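Local structure of CRISPR-associated protein, Cse2 family (Thermobifida fusca, 4H79) at residues D22-V25 against R26-E30; L34-P37 against R38-A41; L165-G168 against L169-D172. The protein probably binds nucleic acid as the CasB (Cse2) subunit of Cascade, the CRISPR surveillance complex of type I-E systems. One frame throughout, in Å; residues are numbered along the deposited sequence.

Interaction 1 (D22-V25 against R26-E30)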
loop_
_atom_site.group_PDB
_atom_site.type_symbol
_atom_site.label_atom_id
_atom_site.label_comp_id
_atom_site.label_asym_id
_atom_site.label_seq_id
_atom_site.Cartn_x
_atom_site.Cartn_y
_atom_site.Cartn_z
ATOM N N ASP A 22 5.101 8.017 -1.239
ATOM C CA ASP A 22 4.660 8.882 -0.143
ATOM C C ASP A 22 4.314 10.310 -0.668
ATOM O O ASP A 22 3.290 10.897 -0.275
ATOM C CB ASP A 22 5.798 9.001 0.896
ATOM C CG ASP A 22 5.509 10.062 1.924
ATOM O OD1 ASP A 22 4.444 10.071 2.598
ATOM O OD2 ASP A 22 6.349 10.942 2.043
ATOM N N GLN A 23 5.219 10.902 -1.482
ATOM C CA GLN A 23 5.041 12.253 -2.005
ATOM C C GLN A 23 3.818 12.271 -2.976
ATOM O O GLN A 23 2.970 13.160 -2.911
ATOM C CB GLN A 23 6.383 12.712 -2.683
ATOM C CG GLN A 23 6.412 14.143 -3.194
ATOM C CD GLN A 23 5.921 15.148 -2.146
ATOM O OE1 GLN A 23 6.349 15.134 -0.970
ATOM N NE2 GLN A 23 5.000 16.018 -2.566
ATOM N N ARG A 24 3.700 11.265 -3.847
ATOM C CA ARG A 24 2.611 11.254 -4.804
ATOM C C ARG A 24 1.227 11.066 -4.087
ATOM O O ARG A 24 0.252 11.730 -4.425
ATOM C CB ARG A 24 2.829 10.129 -5.826
ATOM C CG ARG A 24 1.750 10.149 -6.932
ATOM C CD ARG A 24 2.003 11.331 -7.906
ATOM N NE ARG A 24 0.890 11.407 -8.864
ATOM C CZ ARG A 24 -0.079 12.312 -8.835
ATOM N NH1 ARG A 24 -0.043 13.286 -7.947
ATOM N NH2 ARG A 24 -1.070 12.253 -9.722
ATOM N N VAL A 25 1.128 10.128 -3.134
ATOM C CA VAL A 25 -0.144 9.885 -2.411
ATOM C C VAL A 25 -0.464 11.150 -1.586
ATOM O O VAL A 25 -1.642 11.543 -1.509
ATOM C CB VAL A 25 0.000 8.677 -1.459
ATOM C CG1 VAL A 25 -1.139 8.609 -0.477
ATOM C CG2 VAL A 25 0.159 7.372 -2.241
ATOM N N ARG A 26 0.545 11.805 -0.985
ATOM C CA ARG A 26 0.246 13.037 -0.201
ATOM C C ARG A 26 -0.408 14.092 -1.109
ATOM O O ARG A 26 -1.324 14.809 -0.666
ATOM C CB ARG A 26 1.502 13.689 0.419
ATOM C CG ARG A 26 2.066 12.942 1.618
ATOM C CD ARG A 26 3.366 13.690 2.025
ATOM N NE ARG A 26 4.071 13.067 3.109
ATOM C CZ ARG A 26 4.048 13.551 4.350
ATOM N NH1 ARG A 26 3.320 14.635 4.585
ATOM N NH2 ARG A 26 4.736 12.974 5.351
ATOM N N GLU A 27 0.113 14.229 -2.343
ATOM C CA GLU A 27 -0.420 15.180 -3.314
ATOM C C GLU A 27 -1.852 14.861 -3.635
ATOM O O GLU A 27 -2.709 15.756 -3.589
ATOM C CB GLU A 27 0.427 15.229 -4.626
ATOM C CG GLU A 27 1.734 15.980 -4.382
ATOM C CD GLU A 27 2.794 15.593 -5.412
ATOM O OE1 GLU A 27 2.455 14.804 -6.338
ATOM O OE2 GLU A 27 3.950 16.072 -5.307
ATOM N N ILE A 28 -2.129 13.602 -3.991
ATOM C CA ILE A 28 -3.491 13.228 -4.359
ATOM C C ILE A 28 -4.413 13.362 -3.139
ATOM O O ILE A 28 -5.555 13.823 -3.243
ATOM C CB ILE A 28 -3.519 11.792 -4.866
ATOM C CG1 ILE A 28 -2.704 11.683 -6.190
ATOM C CG2 ILE A 28 -4.951 11.383 -5.148
ATOM C CD1 ILE A 28 -2.519 10.218 -6.673
ATOM N N GLN A 29 -3.900 12.953 -1.981
ATOM C CA GLN A 29 -4.686 12.985 -0.756
ATOM C C GLN A 29 -5.101 14.442 -0.395
ATOM O O GLN A 29 -6.276 14.703 -0.014
ATOM C CB GLN A 29 -3.856 12.397 0.426
ATOM C CG GLN A 29 -4.596 12.424 1.771
ATOM C CD GLN A 29 -3.912 11.453 2.751
ATOM O OE1 GLN A 29 -4.475 10.426 3.048
ATOM N NE2 GLN A 29 -2.692 11.785 3.244
ATOM N N GLU A 30 -4.161 15.381 -0.501
ATOM C CA GLU A 30 -4.493 16.798 -0.182
ATOM C C GLU A 30 -5.509 17.333 -1.214
ATOM O O GLU A 30 -6.472 18.043 -0.873
ATOM C CB GLU A 30 -3.160 17.594 -0.198
ATOM C CG GLU A 30 -3.313 19.073 -0.048
ATOM C CD GLU A 30 -3.863 19.456 1.324
ATOM O OE1 GLU A 30 -4.080 18.555 2.206
ATOM O OE2 GLU A 30 -4.062 20.661 1.508
HETATM O O HOH W 1 6.797 11.665 4.579
#
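Asp22 and Arg26 meet one turn apart on helix 16-33, with the carboxylate standing nearly upright against the guanidinium, their planes 84° apart. The extended Arg26 chain brings NE 3.1 Å from Asp22 OD1, on the syn side but tilted out of the carboxylate plane, as the hydrogen bond of a salt bridge; a second, weak bond runs from NE to Asp22 OD2. A water bridges the pair, donating to Asp22 OD2 at 2.7 Å and accepting from Arg26 NH2. Asp22 OD1 also bonds His108. One residue on, Gln23 bends at chi2 (49°) and turns its amide over to Glu27. Its N-H lies in the amide plane and points almost straight at the acceptor, NE2 to Glu27 OE2 being 2.9 Å, but reaches that oxygen from above the carboxylate plane. The other oxygen of Glu27, OE1, sits at the edge of the Arg24 guanidinium, where NH1 makes a weak salt-bridge contact at 3.3 Å. Arg24 is bent at chi2 too, which lays one guanidinium face over Ile28, whose CG1 is 3.6 Å from Arg24 NH1. Arg24 NH2 reaches the carbonyl of Leu63, and Arg68 forms a salt bridge with Glu27 OE2. These are the i to i+4 and i to i+3 pairings characteristic of helices; with several donors each, Asp22 and Glu27 would be expected to stay ionised.

Interaction 2 (L34-P37 against R38-A41)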
loop_
_atom_site.group_PDB
_atom_site.type_symbol
_atom_site.label_atom_id
_atom_site.label_comp_id
_atom_site.label_asym_id
_atom_site.label_seq_id
_atom_site.Cartn_x
_atom_site.Cartn_y
_atom_site.Cartn_z
ATOM N N LEU A 34 -9.353 18.772 -0.508
ATOM C CA LEU A 34 -9.884 20.007 -1.124
ATOM C C LEU A 34 -11.012 19.746 -2.150
ATOM O O LEU A 34 -11.522 20.679 -2.726
ATOM C CB LEU A 34 -8.760 20.825 -1.774
ATOM C CG LEU A 34 -7.723 21.362 -0.730
ATOM C CD1 LEU A 34 -6.515 22.040 -1.385
ATOM C CD2 LEU A 34 -8.342 22.278 0.350
ATOM N N ASP A 35 -11.399 18.498 -2.385
ATOM C CA ASP A 35 -12.421 18.182 -3.401
ATOM C C ASP A 35 -11.972 18.658 -4.791
ATOM O O ASP A 35 -12.785 19.040 -5.619
ATOM C CB ASP A 35 -13.797 18.769 -3.019
ATOM C CG ASP A 35 -14.969 17.987 -3.634
ATOM O OD1 ASP A 35 -14.859 16.761 -3.911
ATOM O OD2 ASP A 35 -16.028 18.609 -3.850
ATOM N N ASN A 36 -10.662 18.641 -5.048
ATOM C CA ASN A 36 -10.130 18.964 -6.352
ATOM C C ASN A 36 -10.591 17.899 -7.405
ATOM O O ASN A 36 -10.463 16.659 -7.194
ATOM C CB ASN A 36 -8.587 19.080 -6.255
ATOM C CG ASN A 36 -7.922 19.384 -7.573
ATOM O OD1 ASN A 36 -8.096 18.702 -8.562
ATOM N ND2 ASN A 36 -7.089 20.389 -7.562
ATOM N N PRO A 37 -11.144 18.373 -8.527
ATOM C CA PRO A 37 -11.713 17.421 -9.529
ATOM C C PRO A 37 -10.656 16.471 -10.109
ATOM O O PRO A 37 -10.983 15.311 -10.360
ATOM C CB PRO A 37 -12.305 18.340 -10.638
ATOM C CG PRO A 37 -11.915 19.779 -10.218
ATOM C CD PRO A 37 -11.540 19.791 -8.782
ATOM N N ARG A 38 -9.421 16.947 -10.319
ATOM C CA ARG A 38 -8.392 16.086 -10.862
ATOM C C ARG A 38 -8.074 14.930 -9.885
ATOM O O ARG A 38 -7.922 13.777 -10.312
ATOM C CB ARG A 38 -7.121 16.876 -11.120
ATOM C CG ARG A 38 -6.194 16.243 -12.102
ATOM C CD ARG A 38 -5.336 17.343 -12.746
ATOM N NE ARG A 38 -3.939 16.944 -12.876
ATOM C CZ ARG A 38 -3.482 16.026 -13.730
ATOM N NH1 ARG A 38 -4.324 15.375 -14.537
ATOM N NH2 ARG A 38 -2.178 15.746 -13.762
ATOM N N ALA A 39 -7.938 15.257 -8.600
ATOM C CA ALA A 39 -7.653 14.258 -7.535
ATOM C C ALA A 39 -8.828 13.255 -7.452
ATOM O O ALA A 39 -8.601 12.023 -7.379
ATOM C CB ALA A 39 -7.460 14.989 -6.182
ATOM N N VAL A 40 -10.068 13.752 -7.455
ATOM C CA VAL A 40 -11.236 12.877 -7.406
ATOM C C VAL A 40 -11.240 11.879 -8.604
ATOM O O VAL A 40 -11.462 10.666 -8.422
ATOM C CB VAL A 40 -12.541 13.719 -7.405
ATOM C CG1 VAL A 40 -13.783 12.843 -7.629
ATOM C CG2 VAL A 40 -12.683 14.487 -6.068
ATOM N N ALA A 41 -11.017 12.388 -9.811
ATOM C CA ALA A 41 -11.001 11.546 -11.046
ATOM C C ALA A 41 -9.856 10.569 -11.011
ATOM O O ALA A 41 -10.020 9.430 -11.415
ATOM C CB ALA A 41 -10.851 12.414 -12.328
#
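The backbone leaves helix 16-33 through a Schellman motif, with Asp35 at positive phi, and Asn36 then stands as N-cap of the next helix, where its O accepts from Val40 N at 2.9 Å and Pro37 O accepts from Ala41 N. In Asn36, CG lies opposite the backbone N (chi1 179°), which swings the amide oxygen back over the first turn. There OD1 takes the N-H of Arg38 at 2.8 Å, with the donor in the carbonyl plane though the N-H itself is bent (130°), and more weakly that of Ala39, at 3.4 Å from OD1 to N. One side-chain oxygen thus serves two amides that have no preceding turn to bond to. The same oxygen comes within 3.3 Å of Arg38 CB, and the two side chains run alongside each other, pointing the same way, with amide and guanidinium planes 59° apart. On Val40 the CG2 branch does the touching: it lies 3.3 Å from Asn36 O and 3.8 Å from Asp35 OD1, crossing the carboxylate at a slant. That carboxylate has its stronger partner in Arg103, with which OD1 forms a salt bridge. Largely at the surface, the turn carries the chain from helix 16-33 into helix 37-49, and the buried Ala39 sets its CB against the backbone of helix 16-33 at Ile28.

Interaction 3 (L165-G168 against L169-D172)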
loop_
_atom_site.group_PDB
_atom_site.type_symbol
_atom_site.label_atom_id
_atom_site.label_comp_id
_atom_site.label_asym_id
_atom_site.label_seq_id
_atom_site.Cartn_x
_atom_site.Cartn_y
_atom_site.Cartn_z
ATOM N N LEU A 165 -2.910 3.770 6.808
ATOM C CA LEU A 165 -1.727 3.000 6.552
ATOM C C LEU A 165 -0.610 3.909 5.952
ATOM O O LEU A 165 -0.886 4.912 5.298
ATOM C CB LEU A 165 -2.123 1.905 5.580
ATOM C CG LEU A 165 -1.374 0.669 5.333
ATOM C CD1 LEU A 165 -1.207 -0.123 6.653
ATOM C CD2 LEU A 165 -2.188 -0.133 4.219
ATOM N N ASP A 166 0.650 3.550 6.180
ATOM C CA ASP A 166 1.760 4.283 5.541
ATOM C C ASP A 166 2.015 3.686 4.170
ATOM O O ASP A 166 2.654 2.591 4.041
ATOM C CB ASP A 166 3.017 4.162 6.412
ATOM C CG ASP A 166 4.179 4.930 5.847
ATOM O OD1 ASP A 166 4.247 5.183 4.593
ATOM O OD2 ASP A 166 5.047 5.259 6.691
ATOM N N TYR A 167 1.476 4.350 3.125
ATOM C CA TYR A 167 1.632 3.843 1.737
ATOM C C TYR A 167 3.044 3.906 1.169
ATOM O O TYR A 167 3.421 3.074 0.281
ATOM C CB TYR A 167 0.617 4.498 0.779
ATOM C CG TYR A 167 -0.720 3.764 0.979
ATOM C CD1 TYR A 167 -1.022 2.568 0.242
ATOM C CD2 TYR A 167 -1.664 4.227 1.931
ATOM C CE1 TYR A 167 -2.240 1.886 0.487
ATOM C CE2 TYR A 167 -2.893 3.552 2.181
ATOM C CZ TYR A 167 -3.157 2.368 1.457
ATOM O OH TYR A 167 -4.345 1.671 1.662
ATOM N N GLY A 168 3.860 4.859 1.664
ATOM C CA GLY A 168 5.348 4.882 1.311
ATOM C C GLY A 168 6.014 3.611 1.824
ATOM O O GLY A 168 6.749 2.894 1.093
ATOM N N LEU A 169 5.740 3.301 3.097
ATOM C CA LEU A 169 6.301 2.067 3.656
ATOM C C LEU A 169 5.778 0.829 2.915
ATOM O O LEU A 169 6.559 -0.080 2.548
ATOM C CB LEU A 169 6.045 1.949 5.149
ATOM C CG LEU A 169 6.508 0.668 5.860
ATOM C CD1 LEU A 169 8.034 0.351 5.644
ATOM C CD2 LEU A 169 6.149 0.698 7.365
ATOM N N LEU A 170 4.457 0.822 2.646
ATOM C CA LEU A 170 3.887 -0.347 1.984
ATOM C C LEU A 170 4.497 -0.571 0.582
ATOM O O LEU A 170 4.781 -1.731 0.204
ATOM C CB LEU A 170 2.380 -0.213 1.892
ATOM C CG LEU A 170 1.651 -1.470 1.432
ATOM C CD1 LEU A 170 1.753 -2.581 2.485
ATOM C CD2 LEU A 170 0.182 -1.106 1.035
ATOM N N ALA A 171 4.709 0.539 -0.171
ATOM C CA ALA A 171 5.302 0.454 -1.494
ATOM C C ALA A 171 6.696 -0.164 -1.398
ATOM O O ALA A 171 7.063 -1.066 -2.208
ATOM C CB ALA A 171 5.347 1.841 -2.181
ATOM N N ASP A 172 7.493 0.294 -0.424
ATOM C CA ASP A 172 8.813 -0.314 -0.202
ATOM C C ASP A 172 8.760 -1.821 -0.006
ATOM O O ASP A 172 9.586 -2.575 -0.583
ATOM C CB ASP A 172 9.545 0.321 0.968
ATOM C CG ASP A 172 10.329 1.572 0.537
ATOM O OD1 ASP A 172 10.470 1.866 -0.690
ATOM O OD2 ASP A 172 10.807 2.271 1.438
#
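Asp166 reaches over the start of helix 167-176 to cap it, its OD1 accepting from Leu169 N at 2.8 Å along a nearly straight N-H (172°). The donor stands well above the carboxylate plane, 65° out of it, and Leu169 CB packs against the flat group, 3.6 Å from Asp166 CG. With chi1 at -178°, CG sits beside the carbonyl carbon and the carboxylate turns back onto the first turn. Its second oxygen, OD2, is held by a salt bridge from Arg110 and by the amide of Gly111, so both carboxylate oxygens of this buried residue have donors. The backbone carbonyls are used in turn: Asp166 O takes Leu170 N at 2.9 Å, Tyr167 O takes Ala171 N, and Gly168 O takes Asp172 N. The backbone N-H of Tyr167 donates to His108 ND1, and Tyr167 OH is hydrogen-bonded to His98 ND1. Asp172 OD1 is satisfied by Thr15 and the amide of Gly18. The apolar part of the contact is small: Leu170 CD2 rests 3.9 Å from Tyr167 CE1, the two side chains pointing the same way, and 4.1 Å from Leu165 CD2. The arrangement is a classical aspartate N-cap, here set in the buried middle of an all-helical protein and fastened to the segment around residues 107-112.

How the interactions relate
From the N terminus, the chain first runs through interaction 1, within helix 16-33, then turns at interaction 2 into helix 37-49, and much later enters helix 167-176 at interaction 3. All three are local and follow in series, so none nests in or crosses another; interaction 2 alone closes a loop, the short link between two successive helices. Interaction 1 touches both others: residues 38-41 rest on the backbone of 26-30, and Val25 CG2 lies 4.2 Å from Tyr167 CB. Helix 16-33 thus joins the surface turn to the buried cap; interactions 2 and 3 do not touch, their nearest atoms lying about 14 Å apart. His108 bonds to both 22-30 and 165-172.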